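Local coordinates for phosphatidylethanolamine-binding protein (PDB 2GZQ), which probably binds phosphatidylethanolamine and related phosphate-bearing ligands in a small anion-accepting pocket, at residues H26-E31 with M187-F192; I15-R20 with F192-M197; N173-A178 with I182-M187; A103-K108 with S145-E150. One frame throughout, in Å; residues are numbered along the deposited sequence. Where two conformers were deposited one is given.

Contact 1: H26-E31 with M187-F192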
loop_
_atom_site.group_PDB
_atom_site.type_symbol
_atom_site.label_atom_id
_atom_site.label_comp_id
_atom_site.label_asym_id
_atom_site.label_seq_id
_atom_site.Cartn_x
_atom_site.Cartn_y
_atom_site.Cartn_z
ATOM N N HIS A 26 1.170 -13.582 -4.887
ATOM C CA HIS A 26 0.538 -13.447 -3.560
ATOM C C HIS A 26 -0.164 -12.118 -3.381
ATOM O O HIS A 26 -1.184 -12.054 -2.677
ATOM C CB HIS A 26 1.533 -13.613 -2.435
ATOM C CG HIS A 26 2.073 -14.983 -2.332
ATOM N ND1 HIS A 26 3.120 -15.292 -1.495
ATOM C CD2 HIS A 26 1.723 -16.134 -2.950
ATOM C CE1 HIS A 26 3.403 -16.575 -1.601
ATOM N NE2 HIS A 26 2.559 -17.107 -2.475
ATOM N N VAL A 27 0.393 -11.058 -3.967
ATOM C CA VAL A 27 -0.210 -9.736 -3.909
ATOM C C VAL A 27 -0.871 -9.365 -5.231
ATOM O O VAL A 27 -2.012 -8.907 -5.243
ATOM C CB VAL A 27 0.862 -8.668 -3.524
ATOM C CG1 VAL A 27 0.301 -7.272 -3.603
ATOM C CG2 VAL A 27 1.419 -8.943 -2.178
ATOM N N PHE A 28 -0.145 -9.542 -6.331
ATOM C CA PHE A 28 -0.682 -9.327 -7.660
ATOM C C PHE A 28 -0.788 -10.682 -8.350
ATOM O O PHE A 28 0.231 -11.374 -8.512
ATOM C CB PHE A 28 0.279 -8.480 -8.493
ATOM C CG PHE A 28 0.555 -7.107 -7.960
ATOM C CD1 PHE A 28 -0.432 -6.275 -7.483
ATOM C CD2 PHE A 28 1.841 -6.631 -8.002
ATOM C CE1 PHE A 28 -0.131 -4.984 -7.052
ATOM C CE2 PHE A 28 2.141 -5.354 -7.545
ATOM C CZ PHE A 28 1.138 -4.550 -7.076
ATOM N N PRO A 29 -1.988 -11.128 -8.721
ATOM C CA PRO A 29 -2.101 -12.520 -9.164
ATOM C C PRO A 29 -1.435 -12.835 -10.482
ATOM O O PRO A 29 -1.190 -14.008 -10.757
ATOM C CB PRO A 29 -3.610 -12.767 -9.237
ATOM C CG PRO A 29 -4.245 -11.657 -8.507
ATOM C CD PRO A 29 -3.299 -10.476 -8.618
ATOM N N ASP A 30 -1.100 -11.837 -11.283
ATOM C CA ASP A 30 -0.398 -12.119 -12.549
ATOM C C ASP A 30 0.569 -11.000 -12.964
ATOM O O ASP A 30 0.728 -9.989 -12.293
ATOM C CB ASP A 30 -1.378 -12.429 -13.682
ATOM C CG ASP A 30 -2.232 -11.247 -14.060
ATOM O OD1 ASP A 30 -1.692 -10.137 -14.271
ATOM O OD2 ASP A 30 -3.462 -11.431 -14.166
ATOM N N GLU A 31 1.198 -11.199 -14.102
ATOM C CA GLU A 31 2.379 -10.462 -14.467
ATOM C C GLU A 31 2.042 -9.221 -15.270
ATOM O O GLU A 31 2.943 -8.562 -15.776
ATOM C CB GLU A 31 3.240 -11.365 -15.346
ATOM C CG GLU A 31 2.522 -11.781 -16.628
ATOM C CD GLU A 31 2.868 -13.189 -17.075
ATOM O OE1 GLU A 31 3.866 -13.743 -16.562
ATOM O OE2 GLU A 31 2.142 -13.736 -17.942
HETATM N N MSE A 187 -9.581 0.648 -11.455
HETATM C CA MSE A 187 -8.398 1.462 -11.246
HETATM C C MSE A 187 -7.202 0.810 -11.950
HETATM O O MSE A 187 -7.265 -0.343 -12.318
HETATM C CB MSE A 187 -8.158 1.625 -9.740
HETATM C CG MSE A 187 -9.267 2.387 -9.026
HETATM SE SE MSE A 187 -9.152 2.134 -7.059
HETATM C CE MSE A 187 -10.408 3.471 -6.495
ATOM N N LYS A 188 -6.124 1.561 -12.131
ATOM C CA LYS A 188 -4.929 1.063 -12.831
ATOM C C LYS A 188 -3.740 1.078 -11.870
ATOM O O LYS A 188 -3.357 2.154 -11.405
ATOM C CB LYS A 188 -4.598 1.926 -14.066
ATOM C CG LYS A 188 -3.386 1.423 -14.810
ATOM C CD LYS A 188 -2.932 2.368 -15.917
ATOM C CE LYS A 188 -1.579 1.894 -16.476
ATOM N NZ LYS A 188 -1.739 0.926 -17.580
ATOM N N ILE A 189 -3.112 -0.066 -11.610
ATOM C CA ILE A 189 -1.913 -0.097 -10.790
ATOM C C ILE A 189 -0.773 0.500 -11.584
ATOM O O ILE A 189 -0.548 0.150 -12.742
ATOM C CB ILE A 189 -1.555 -1.541 -10.412
ATOM C CG1 ILE A 189 -2.648 -2.107 -9.498
ATOM C CG2 ILE A 189 -0.201 -1.602 -9.732
ATOM C CD1 ILE A 189 -2.645 -3.604 -9.396
ATOM N N VAL A 190 -0.026 1.407 -10.962
ATOM C CA VAL A 190 1.101 2.081 -11.625
ATOM C C VAL A 190 2.425 2.097 -10.867
ATOM O O VAL A 190 3.439 2.402 -11.443
ATOM C CB VAL A 190 0.740 3.504 -12.060
ATOM C CG1 VAL A 190 -0.416 3.540 -13.055
ATOM C CG2 VAL A 190 0.438 4.407 -10.839
ATOM N N GLY A 191 2.401 1.713 -9.595
ATOM C CA GLY A 191 3.604 1.719 -8.788
ATOM C C GLY A 191 3.507 0.759 -7.639
ATOM O O GLY A 191 2.430 0.373 -7.204
ATOM N N PHE A 192 4.673 0.376 -7.132
ATOM C CA PHE A 192 4.760 -0.593 -6.044
ATOM C C PHE A 192 6.078 -0.433 -5.305
ATOM O O PHE A 192 7.123 -0.197 -5.929
ATOM C CB PHE A 192 4.677 -2.013 -6.593
ATOM C CG PHE A 192 4.578 -3.058 -5.519
ATOM C CD1 PHE A 192 5.677 -3.865 -5.176
ATOM C CD2 PHE A 192 3.398 -3.241 -4.826
ATOM C CE1 PHE A 192 5.584 -4.800 -4.165
ATOM C CE2 PHE A 192 3.317 -4.171 -3.811
ATOM C CZ PHE A 192 4.415 -4.949 -3.484
#

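Contact 2: I15-R20 with F192-M197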
loop_
_atom_site.group_PDB
_atom_site.type_symbol
_atom_site.label_atom_id
_atom_site.label_comp_id
_atom_site.label_asym_id
_atom_site.label_seq_id
_atom_site.Cartn_x
_atom_site.Cartn_y
_atom_site.Cartn_z
ATOM N N ILE A 15 9.011 -7.070 -12.998
ATOM C CA ILE A 15 8.197 -8.277 -12.878
ATOM C C ILE A 15 9.005 -9.447 -12.350
ATOM O O ILE A 15 8.554 -10.198 -11.483
ATOM C CB ILE A 15 7.541 -8.604 -14.240
ATOM C CG1 ILE A 15 6.589 -7.481 -14.678
ATOM C CG2 ILE A 15 6.808 -9.899 -14.201
ATOM C CD1 ILE A 15 5.450 -7.227 -13.702
ATOM N N GLU A 16 10.204 -9.613 -12.873
ATOM C CA GLU A 16 11.032 -10.709 -12.419
ATOM C C GLU A 16 11.370 -10.612 -10.923
ATOM O O GLU A 16 11.345 -11.627 -10.229
ATOM C CB GLU A 16 12.281 -10.845 -13.283
ATOM C CG GLU A 16 13.360 -9.863 -12.947
ATOM C CD GLU A 16 14.397 -10.456 -12.027
ATOM O OE1 GLU A 16 14.407 -11.695 -11.865
ATOM O OE2 GLU A 16 15.203 -9.682 -11.471
ATOM N N GLU A 17 11.645 -9.411 -10.426
ATOM C CA GLU A 17 11.870 -9.183 -9.005
ATOM C C GLU A 17 10.649 -9.596 -8.180
ATOM O O GLU A 17 10.750 -10.241 -7.124
ATOM C CB GLU A 17 12.062 -7.665 -8.832
ATOM C CG GLU A 17 13.054 -7.193 -7.847
ATOM C CD GLU A 17 13.153 -5.671 -7.845
ATOM O OE1 GLU A 17 13.425 -5.122 -6.756
ATOM O OE2 GLU A 17 12.990 -5.011 -8.921
ATOM N N LEU A 18 9.490 -9.166 -8.634
ATOM C CA LEU A 18 8.271 -9.488 -7.922
ATOM C C LEU A 18 7.944 -10.973 -7.940
ATOM O O LEU A 18 7.438 -11.517 -6.946
ATOM C CB LEU A 18 7.104 -8.663 -8.452
ATOM C CG LEU A 18 7.238 -7.142 -8.287
ATOM C CD1 LEU A 18 5.955 -6.407 -8.687
ATOM C CD2 LEU A 18 7.694 -6.732 -6.921
ATOM N N LYS A 19 8.257 -11.648 -9.032
ATOM C CA LYS A 19 8.091 -13.094 -9.078
ATOM C C LYS A 19 9.059 -13.798 -8.150
ATOM O O LYS A 19 8.684 -14.737 -7.457
ATOM C CB LYS A 19 8.212 -13.584 -10.518
ATOM C CG LYS A 19 6.995 -13.231 -11.393
ATOM C CD LYS A 19 7.060 -13.796 -12.814
ATOM C CE LYS A 19 5.742 -13.591 -13.590
ATOM N NZ LYS A 19 5.735 -14.194 -14.970
ATOM N N ARG A 20 10.297 -13.342 -8.089
ATOM C CA ARG A 20 11.281 -13.976 -7.225
ATOM C C ARG A 20 10.790 -14.010 -5.783
ATOM O O ARG A 20 10.967 -14.998 -5.074
ATOM C CB ARG A 20 12.574 -13.182 -7.307
ATOM C CG ARG A 20 13.709 -13.777 -6.525
ATOM C CD ARG A 20 14.900 -12.866 -6.578
ATOM N NE ARG A 20 14.671 -11.729 -5.704
ATOM C CZ ARG A 20 14.974 -10.467 -5.989
ATOM N NH1 ARG A 20 15.541 -10.155 -7.144
ATOM N NH2 ARG A 20 14.695 -9.519 -5.104
ATOM N N PHE A 192 4.673 0.376 -7.132
ATOM C CA PHE A 192 4.760 -0.593 -6.044
ATOM C C PHE A 192 6.078 -0.433 -5.305
ATOM O O PHE A 192 7.123 -0.197 -5.929
ATOM C CB PHE A 192 4.677 -2.013 -6.593
ATOM C CG PHE A 192 4.578 -3.058 -5.519
ATOM C CD1 PHE A 192 5.677 -3.865 -5.176
ATOM C CD2 PHE A 192 3.398 -3.241 -4.826
ATOM C CE1 PHE A 192 5.584 -4.800 -4.165
ATOM C CE2 PHE A 192 3.317 -4.171 -3.811
ATOM C CZ PHE A 192 4.415 -4.949 -3.484
ATOM N N ASN A 193 6.057 -0.603 -3.987
ATOM C CA ASN A 193 7.311 -0.794 -3.244
ATOM C C ASN A 193 6.982 -1.633 -2.043
ATOM O O ASN A 193 5.822 -1.783 -1.655
ATOM C CB ASN A 193 7.917 0.561 -2.838
ATOM C CG ASN A 193 9.416 0.540 -2.756
ATOM O OD1 ASN A 193 10.043 -0.519 -2.491
ATOM N ND2 ASN A 193 10.013 1.723 -2.953
ATOM N N TRP A 194 8.004 -2.242 -1.447
ATOM C CA TRP A 194 7.767 -3.088 -0.279
ATOM C C TRP A 194 9.052 -3.220 0.502
ATOM O O TRP A 194 10.139 -2.914 0.001
ATOM C CB TRP A 194 7.217 -4.488 -0.689
ATOM C CG TRP A 194 8.272 -5.481 -1.109
ATOM C CD1 TRP A 194 8.677 -6.548 -0.389
ATOM C CD2 TRP A 194 9.027 -5.502 -2.329
ATOM N NE1 TRP A 194 9.653 -7.248 -1.076
ATOM C CE2 TRP A 194 9.875 -6.635 -2.278
ATOM C CE3 TRP A 194 9.066 -4.686 -3.455
ATOM C CZ2 TRP A 194 10.782 -6.946 -3.313
ATOM C CZ3 TRP A 194 9.963 -5.005 -4.498
ATOM C CH2 TRP A 194 10.809 -6.119 -4.406
ATOM N N CYS A 195 8.900 -3.717 1.732
ATOM C CA CYS A 195 10.026 -4.093 2.574
ATOM C C CYS A 195 9.669 -5.375 3.280
ATOM O O CYS A 195 8.542 -5.853 3.165
ATOM C CB CYS A 195 10.327 -2.958 3.577
ATOM S SG CYS A 195 9.016 -2.619 4.765
ATOM N N GLN A 196 10.646 -5.948 3.986
ATOM C CA GLN A 196 10.410 -7.096 4.842
ATOM C C GLN A 196 10.556 -6.689 6.302
ATOM O O GLN A 196 11.520 -6.016 6.669
ATOM C CB GLN A 196 11.415 -8.185 4.512
ATOM C CG GLN A 196 11.340 -8.805 3.113
ATOM C CD GLN A 196 12.505 -9.764 2.879
ATOM O OE1 GLN A 196 12.411 -10.935 3.201
ATOM N NE2 GLN A 196 13.606 -9.261 2.326
HETATM N N MSE A 197 9.611 -7.081 7.145
HETATM C CA MSE A 197 9.650 -6.716 8.557
HETATM C C MSE A 197 9.382 -7.941 9.401
HETATM O O MSE A 197 8.536 -8.762 9.063
HETATM C CB MSE A 197 8.580 -5.682 8.888
HETATM C CG MSE A 197 8.871 -4.287 8.403
HETATM SE SE MSE A 197 7.499 -3.012 8.962
HETATM C CE MSE A 197 8.206 -2.525 10.629
#

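Contact 3: N173-A178 with I182-M187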
loop_
_atom_site.group_PDB
_atom_site.type_symbol
_atom_site.label_atom_id
_atom_site.label_comp_id
_atom_site.label_asym_id
_atom_site.label_seq_id
_atom_site.Cartn_x
_atom_site.Cartn_y
_atom_site.Cartn_z
ATOM N N ASN A 173 -11.063 -4.994 4.488
ATOM C CA ASN A 173 -12.437 -4.551 4.716
ATOM C C ASN A 173 -13.447 -5.477 4.113
ATOM O O ASN A 173 -14.460 -5.065 3.563
ATOM C CB ASN A 173 -12.686 -3.132 4.232
ATOM C CG ASN A 173 -13.959 -2.569 4.819
ATOM O OD1 ASN A 173 -14.271 -2.892 5.958
ATOM N ND2 ASN A 173 -14.750 -1.799 4.024
ATOM N N ASN A 174 -13.187 -6.766 4.245
ATOM C CA ASN A 174 -14.044 -7.825 3.708
ATOM C C ASN A 174 -14.166 -7.756 2.183
ATOM O O ASN A 174 -15.192 -8.181 1.629
ATOM C CB ASN A 174 -15.444 -7.786 4.357
ATOM C CG ASN A 174 -15.441 -8.252 5.803
ATOM O OD1 ASN A 174 -16.108 -7.667 6.651
ATOM N ND2 ASN A 174 -14.661 -9.273 6.082
ATOM N N CYS A 175 -13.139 -7.234 1.510
ATOM C CA CYS A 175 -13.033 -7.346 0.053
ATOM C C CYS A 175 -11.850 -8.221 -0.371
ATOM O O CYS A 175 -11.516 -8.304 -1.573
ATOM C CB CYS A 175 -12.923 -5.976 -0.600
ATOM S SG CYS A 175 -14.320 -4.896 -0.249
ATOM N N GLN A 176 -11.251 -8.860 0.620
ATOM C CA GLN A 176 -10.215 -9.881 0.485
ATOM C C GLN A 176 -8.840 -9.269 0.214
ATOM O O GLN A 176 -7.947 -9.434 1.033
ATOM C CB GLN A 176 -10.601 -10.949 -0.526
ATOM C CG GLN A 176 -12.011 -11.465 -0.311
ATOM C CD GLN A 176 -12.299 -11.847 1.130
ATOM O OE1 GLN A 176 -11.557 -12.617 1.727
ATOM N NE2 GLN A 176 -13.410 -11.337 1.680
ATOM N N SER A 177 -8.662 -8.569 -0.902
ATOM C CA SER A 177 -7.345 -8.104 -1.298
ATOM C C SER A 177 -7.365 -6.711 -1.884
ATOM O O SER A 177 -8.386 -6.281 -2.446
ATOM C CB SER A 177 -6.723 -9.047 -2.315
ATOM O OG SER A 177 -7.394 -9.002 -3.547
ATOM N N ALA A 178 -6.228 -6.036 -1.779
ATOM C CA ALA A 178 -6.048 -4.758 -2.443
ATOM C C ALA A 178 -6.274 -4.896 -3.946
ATOM O O ALA A 178 -6.944 -4.081 -4.548
ATOM C CB ALA A 178 -4.681 -4.230 -2.173
ATOM N N ILE A 182 -8.880 -2.795 -6.352
ATOM C CA ILE A 182 -8.414 -2.032 -7.476
ATOM C C ILE A 182 -9.140 -2.432 -8.751
ATOM O O ILE A 182 -9.665 -1.597 -9.493
ATOM C CB ILE A 182 -6.891 -2.194 -7.583
ATOM C CG1 ILE A 182 -6.216 -1.467 -6.420
ATOM C CG2 ILE A 182 -6.348 -1.738 -8.968
ATOM C CD1 ILE A 182 -4.780 -1.890 -6.183
ATOM N N GLN A 183 -9.219 -3.726 -9.010
ATOM C CA GLN A 183 -9.753 -4.159 -10.286
ATOM C C GLN A 183 -11.266 -3.959 -10.303
ATOM O O GLN A 183 -11.827 -3.573 -11.336
ATOM C CB GLN A 183 -9.303 -5.572 -10.686
ATOM C CG GLN A 183 -9.798 -6.636 -9.817
ATOM C CD GLN A 183 -11.145 -7.103 -10.217
ATOM O OE1 GLN A 183 -11.521 -7.020 -11.377
ATOM N NE2 GLN A 183 -11.898 -7.584 -9.250
HETATM N N MSE A 184 -11.959 -4.166 -9.182
HETATM C CA MSE A 184 -13.405 -4.017 -9.183
HETATM C C MSE A 184 -13.839 -2.553 -9.309
HETATM O O MSE A 184 -14.990 -2.273 -9.655
HETATM C CB MSE A 184 -14.026 -4.712 -7.960
HETATM C CG MSE A 184 -13.902 -3.986 -6.622
HETATM SE SE MSE A 184 -14.074 -5.302 -5.093
HETATM C CE MSE A 184 -14.872 -4.075 -3.864
ATOM N N ASN A 185 -12.923 -1.616 -9.026
ATOM C CA ASN A 185 -13.151 -0.182 -9.214
ATOM C C ASN A 185 -12.580 0.352 -10.526
ATOM O O ASN A 185 -12.558 1.545 -10.769
ATOM C CB ASN A 185 -12.538 0.590 -8.044
ATOM C CG ASN A 185 -13.417 0.587 -6.844
ATOM O OD1 ASN A 185 -14.389 1.345 -6.780
ATOM N ND2 ASN A 185 -13.157 -0.322 -5.913
ATOM N N ASP A 186 -12.106 -0.552 -11.362
ATOM C CA ASP A 186 -11.527 -0.170 -12.666
ATOM C C ASP A 186 -10.370 0.820 -12.506
ATOM O O ASP A 186 -10.177 1.731 -13.312
ATOM C CB ASP A 186 -12.605 0.408 -13.620
ATOM C CG ASP A 186 -13.604 -0.629 -14.088
ATOM O OD1 ASP A 186 -13.269 -1.822 -14.131
ATOM O OD2 ASP A 186 -14.741 -0.232 -14.423
HETATM N N MSE A 187 -9.581 0.648 -11.455
HETATM C CA MSE A 187 -8.398 1.462 -11.246
HETATM C C MSE A 187 -7.202 0.810 -11.950
HETATM O O MSE A 187 -7.265 -0.343 -12.318
HETATM C CB MSE A 187 -8.158 1.625 -9.740
HETATM C CG MSE A 187 -9.267 2.387 -9.026
HETATM SE SE MSE A 187 -9.152 2.134 -7.059
HETATM C CE MSE A 187 -10.408 3.471 -6.495
#

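Contact 4: A103-K108 with S145-E150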
loop_
_atom_site.group_PDB
_atom_site.type_symbol
_atom_site.label_atom_id
_atom_site.label_comp_id
_atom_site.label_asym_id
_atom_site.label_seq_id
_atom_site.Cartn_x
_atom_site.Cartn_y
_atom_site.Cartn_z
ATOM N N ALA A 103 -5.082 3.680 3.647
ATOM C CA ALA A 103 -5.609 3.970 2.315
ATOM C C ALA A 103 -5.878 5.441 2.181
ATOM O O ALA A 103 -6.677 6.010 2.932
ATOM C CB ALA A 103 -6.898 3.204 2.039
ATOM N N VAL A 104 -5.237 6.079 1.209
ATOM C CA VAL A 104 -5.405 7.503 0.972
ATOM C C VAL A 104 -5.581 7.690 -0.528
ATOM O O VAL A 104 -4.870 7.106 -1.331
ATOM C CB VAL A 104 -4.240 8.326 1.570
ATOM C CG1 VAL A 104 -2.890 7.899 1.013
ATOM C CG2 VAL A 104 -4.463 9.802 1.386
ATOM N N SER A 105 -6.553 8.522 -0.886
ATOM C CA SER A 105 -6.956 8.716 -2.262
ATOM C C SER A 105 -7.015 10.189 -2.615
ATOM O O SER A 105 -7.372 11.013 -1.775
ATOM C CB SER A 105 -8.320 8.053 -2.413
ATOM O OG SER A 105 -8.830 8.130 -3.734
ATOM N N GLY A 106 -6.642 10.567 -3.819
ATOM C CA GLY A 106 -6.743 11.963 -4.234
ATOM C C GLY A 106 -5.437 12.681 -4.476
ATOM O O GLY A 106 -5.442 13.888 -4.765
ATOM N N ILE A 107 -4.330 11.962 -4.357
ATOM C CA ILE A 107 -2.980 12.553 -4.459
ATOM C C ILE A 107 -2.751 13.100 -5.868
ATOM O O ILE A 107 -2.975 12.427 -6.858
ATOM C CB ILE A 107 -1.868 11.503 -4.148
ATOM C CG1 ILE A 107 -2.056 10.869 -2.752
ATOM C CG2 ILE A 107 -0.501 12.101 -4.303
ATOM C CD1 ILE A 107 -1.500 9.467 -2.600
ATOM N N LYS A 108 -2.336 14.347 -5.950
ATOM C CA LYS A 108 -2.074 15.050 -7.205
ATOM C C LYS A 108 -0.593 15.443 -7.360
ATOM O O LYS A 108 -0.151 15.736 -8.470
ATOM C CB LYS A 108 -2.913 16.337 -7.303
ATOM C CG LYS A 108 -4.393 16.122 -7.382
ATOM C CD LYS A 108 -4.789 15.339 -8.625
ATOM C CE LYS A 108 -4.558 16.131 -9.899
ATOM N NZ LYS A 108 -4.873 15.424 -11.187
ATOM N N SER A 145 -2.046 3.308 -7.392
ATOM C CA SER A 145 -2.944 3.145 -8.527
ATOM C C SER A 145 -3.501 4.501 -8.934
ATOM O O SER A 145 -3.452 5.465 -8.181
ATOM C CB SER A 145 -4.103 2.200 -8.169
ATOM O OG SER A 145 -3.636 0.953 -7.739
ATOM N N LEU A 146 -4.049 4.571 -10.134
ATOM C CA LEU A 146 -4.775 5.732 -10.635
ATOM C C LEU A 146 -6.273 5.536 -10.483
ATOM O O LEU A 146 -6.819 4.474 -10.804
ATOM C CB LEU A 146 -4.508 5.918 -12.135
ATOM C CG LEU A 146 -3.087 6.403 -12.458
ATOM C CD1 LEU A 146 -2.996 6.461 -13.982
ATOM C CD2 LEU A 146 -2.754 7.729 -11.830
ATOM N N VAL A 147 -6.922 6.585 -10.023
ATOM C CA VAL A 147 -8.359 6.691 -9.932
ATOM C C VAL A 147 -8.787 8.012 -10.561
ATOM O O VAL A 147 -8.094 9.019 -10.455
ATOM C CB VAL A 147 -8.831 6.559 -8.442
ATOM C CG1 VAL A 147 -8.253 7.639 -7.565
ATOM C CG2 VAL A 147 -10.333 6.566 -8.324
ATOM N N LYS A 148 -9.923 8.010 -11.235
ATOM C CA LYS A 148 -10.492 9.263 -11.731
ATOM C C LYS A 148 -10.717 10.214 -10.577
ATOM O O LYS A 148 -11.189 9.821 -9.531
ATOM C CB LYS A 148 -11.824 9.028 -12.433
ATOM C CG LYS A 148 -11.706 8.340 -13.739
ATOM C CD LYS A 148 -13.062 8.311 -14.445
ATOM C CE LYS A 148 -12.979 7.674 -15.805
ATOM N NZ LYS A 148 -14.337 7.518 -16.386
ATOM N N GLU A 149 -10.425 11.491 -10.789
ATOM C CA GLU A 149 -10.654 12.503 -9.761
ATOM C C GLU A 149 -12.090 12.414 -9.239
ATOM O O GLU A 149 -12.339 12.486 -8.032
ATOM C CB GLU A 149 -10.365 13.907 -10.285
ATOM C CG GLU A 149 -10.835 15.016 -9.352
ATOM C CD GLU A 149 -9.866 15.276 -8.215
ATOM O OE1 GLU A 149 -8.683 14.898 -8.350
ATOM O OE2 GLU A 149 -10.289 15.870 -7.194
ATOM N N GLU A 150 -13.045 12.260 -10.144
ATOM C CA GLU A 150 -14.459 12.275 -9.734
ATOM C C GLU A 150 -14.822 11.075 -8.852
ATOM O O GLU A 150 -15.870 11.106 -8.195
ATOM C CB GLU A 150 -15.380 12.310 -10.949
ATOM C CG GLU A 150 -15.321 11.052 -11.800
ATOM C CD GLU A 150 -15.915 11.243 -13.189
ATOM O OE1 GLU A 150 -15.380 12.064 -13.965
ATOM O OE2 GLU A 150 -16.911 10.560 -13.504
HETATM O O HOH W 1 -7.613 15.264 -5.861
#

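Contact 1: H26-E31 with M187-F192
F28 turns the edge of its ring into the face of F192 and, on its way there, lies against the tip of I189. The pair is an offset edge-to-face stack with ring centroids 5.1 Å apart and planes at 66°. Packing is tightest at the far end of F28, where CZ comes within 3.4 Å of F192 CD2 while CE2 lies over the same face. Lower down, F28 CE1 meets I189 CD1 at 3.7 Å. F28 swings CG beside its own backbone N (chi1 -61°), which carries the ring towards the strand. V27 adds a lighter touch, CG1 standing 4.3 Å from F192 CE2, and the same methyl also leans over the rim of the F28 ring.

Beyond this buried cluster the loop peels away from the strand. P29 to E31 run towards solvent, where E31 pairs with K19, and on the strand's outward side K188 pairs with D34. The classic bulge at V190 and G191, opposite L144, explains why I189 and F192, three residues apart, face the loop together. V27 also touches P86 and H26 bonds to R139; these belong to the DPDxP and GxHR sequences that border the ligand pocket in relatives. An N-terminal loop covering one face of the large sheet, beside those signatures, fits the phosphatidylethanolamine-binding protein fold.

Contact 2: I15-R20 with F192-M197
Helix 15-20, near the N-terminus of the modelled chain, lies over strand 188-198 of the large sheet, an alpha-on-beta layer in which L18 reaches down between two aromatic rings of the strand. The two axes approach to 11.4 Å and run 35° from parallel. A single methyl does most of the work: L18 CD2 sits 3.9 Å from F192 CD1 and 3.7 Å from W194 CZ3, thus bridging residues that alternate with N193 and face the helix together. I23 of the next helix touches both rings as well, and I24 touches L18, so the leucine is set within a buried apolar cluster.

E17 approaches the indole from another side. Its OE1 stands at the ring edge, near the ring plane, 3.7 Å from W194 CH2, with the carboxylate turned 56° against the indole. The main polar ties of this carboxylate lie elsewhere: OE1 bonds to H51 ND1, and OE2 accepts from the backbone N of T14, just ahead of the helix. W194 has CG wedged between its own N and carbonyl carbon (chi1 83°), which turns the six-membered ring towards L18 and E17.

On the reverse side of the strand, N193 OD1 accepts W194 N at 2.9 Å in a bent bond, and also takes H51 N, while ND2 donates to M39 O. The arrangement is that of a short helix packed on one face of a beta-sheet, a leucine lodged against two aromatic rings.

Contact 3: N173-A178 with I182-M187
A178 and I182 join one turn apart in helix 178-184, which is capped by S177 and ended by a Schellman motif, while C175 and M184, from the approach to this helix and from its end, point towards each other. I182 N donates to A178 O at 2.9 Å, a straight bond (162° at the hydrogen) that arrives almost head-on to the carbonyl. The isoleucine then folds back over its acceptor: with CG1 beside its own N (chi1 -70°), CG1 rests 3.3 Å from A178 O, and CD1 continues alongside it. Both residues turn to the large sheet, touching F82 and I143.

On the more open side, SG of C175 meets the terminal CE of the selenomethionine M184 at 3.7 Å. A chi1 of 77° on M184 and a bend at chi3 direct the methyl to the sulfur; since both residues have two modelled conformers, this touch is tentative.

N173 and N174 have left-handed backbone conformations, consistent with the left-handed helix proposed as part of a functional motif in this protein. The chain then turns, and S177 stands at the N-cap with OG bonded to N180 N. D98 receives A178 N, tying the helix start to a neighbouring loop. At the other end, D186 takes positive phi as the C-prime residue of the Schellman motif, in which D186 N bonds to Q183 O and M187 N returns to I182 O at 3.0 Å.

Contact 4: A103-K108 with S145-E150
Segments 103-108 and 145-150 are the ends of strands 99-107 and 138-148, which are not neighbours but flank strand 77-85 in the same sheet. At its end the first forms a G1 bulge, with G106 (phi 113°) and I107 both facing Y79; the second passes into a 3-10 turn at E149. Each end thus bends out of the regular strand pattern.

Side chains meet over the intervening strand at two points. S105 OG, carried anti to its own backbone nitrogen (chi1 -178°), lies 3.9 Å from V147 CG1, and this hydroxyl is bonded to K152 O. Nearer the surface, K108 and E149 cross at about a right angle, CD of the lysine 3.9 Å from E149 OE1. Their charged ends do not pair: K108 NZ stays 4.8 Å from E149 OE1 and bonds to Y77 O, whereas E149 OE2 forms a salt bridge with K152.

A water completes the link, donating to G106 O at 2.8 Å and to E149 OE1 at 2.7 Å. Within the antiparallel strands 99-107, 77-85 and 138-148 of the large mixed sheet, this is a G1 bulge ending a strand, its glycine carbonyl linked by water to the turn after a second strand.

In the fold
Contacts 1 and 2 share F192 on strand 188-198; their centres lie 11 Å apart, F28 packs on L18, and a salt bridge joins E31 to K19. Contact 3, also 11 Å from contact 1 centre to centre, ends at M187, where helix 178-184 leads into this strand, and I182 CG2 meets I189 CG1 at 3.8 Å. Contact 4 lies 14 Å from contact 3 between centres, with I182 CD1 within 3.4 Å of S145 OG, and is joined to contact 1 by pairing of strands 138-148 and 188-198. Contacts 2 and 4, centres 23 Å apart, sit on opposite sides of the chain's centre. Contact 1, through P86 and R139, adjoins sequences that border the ligand pocket in relatives.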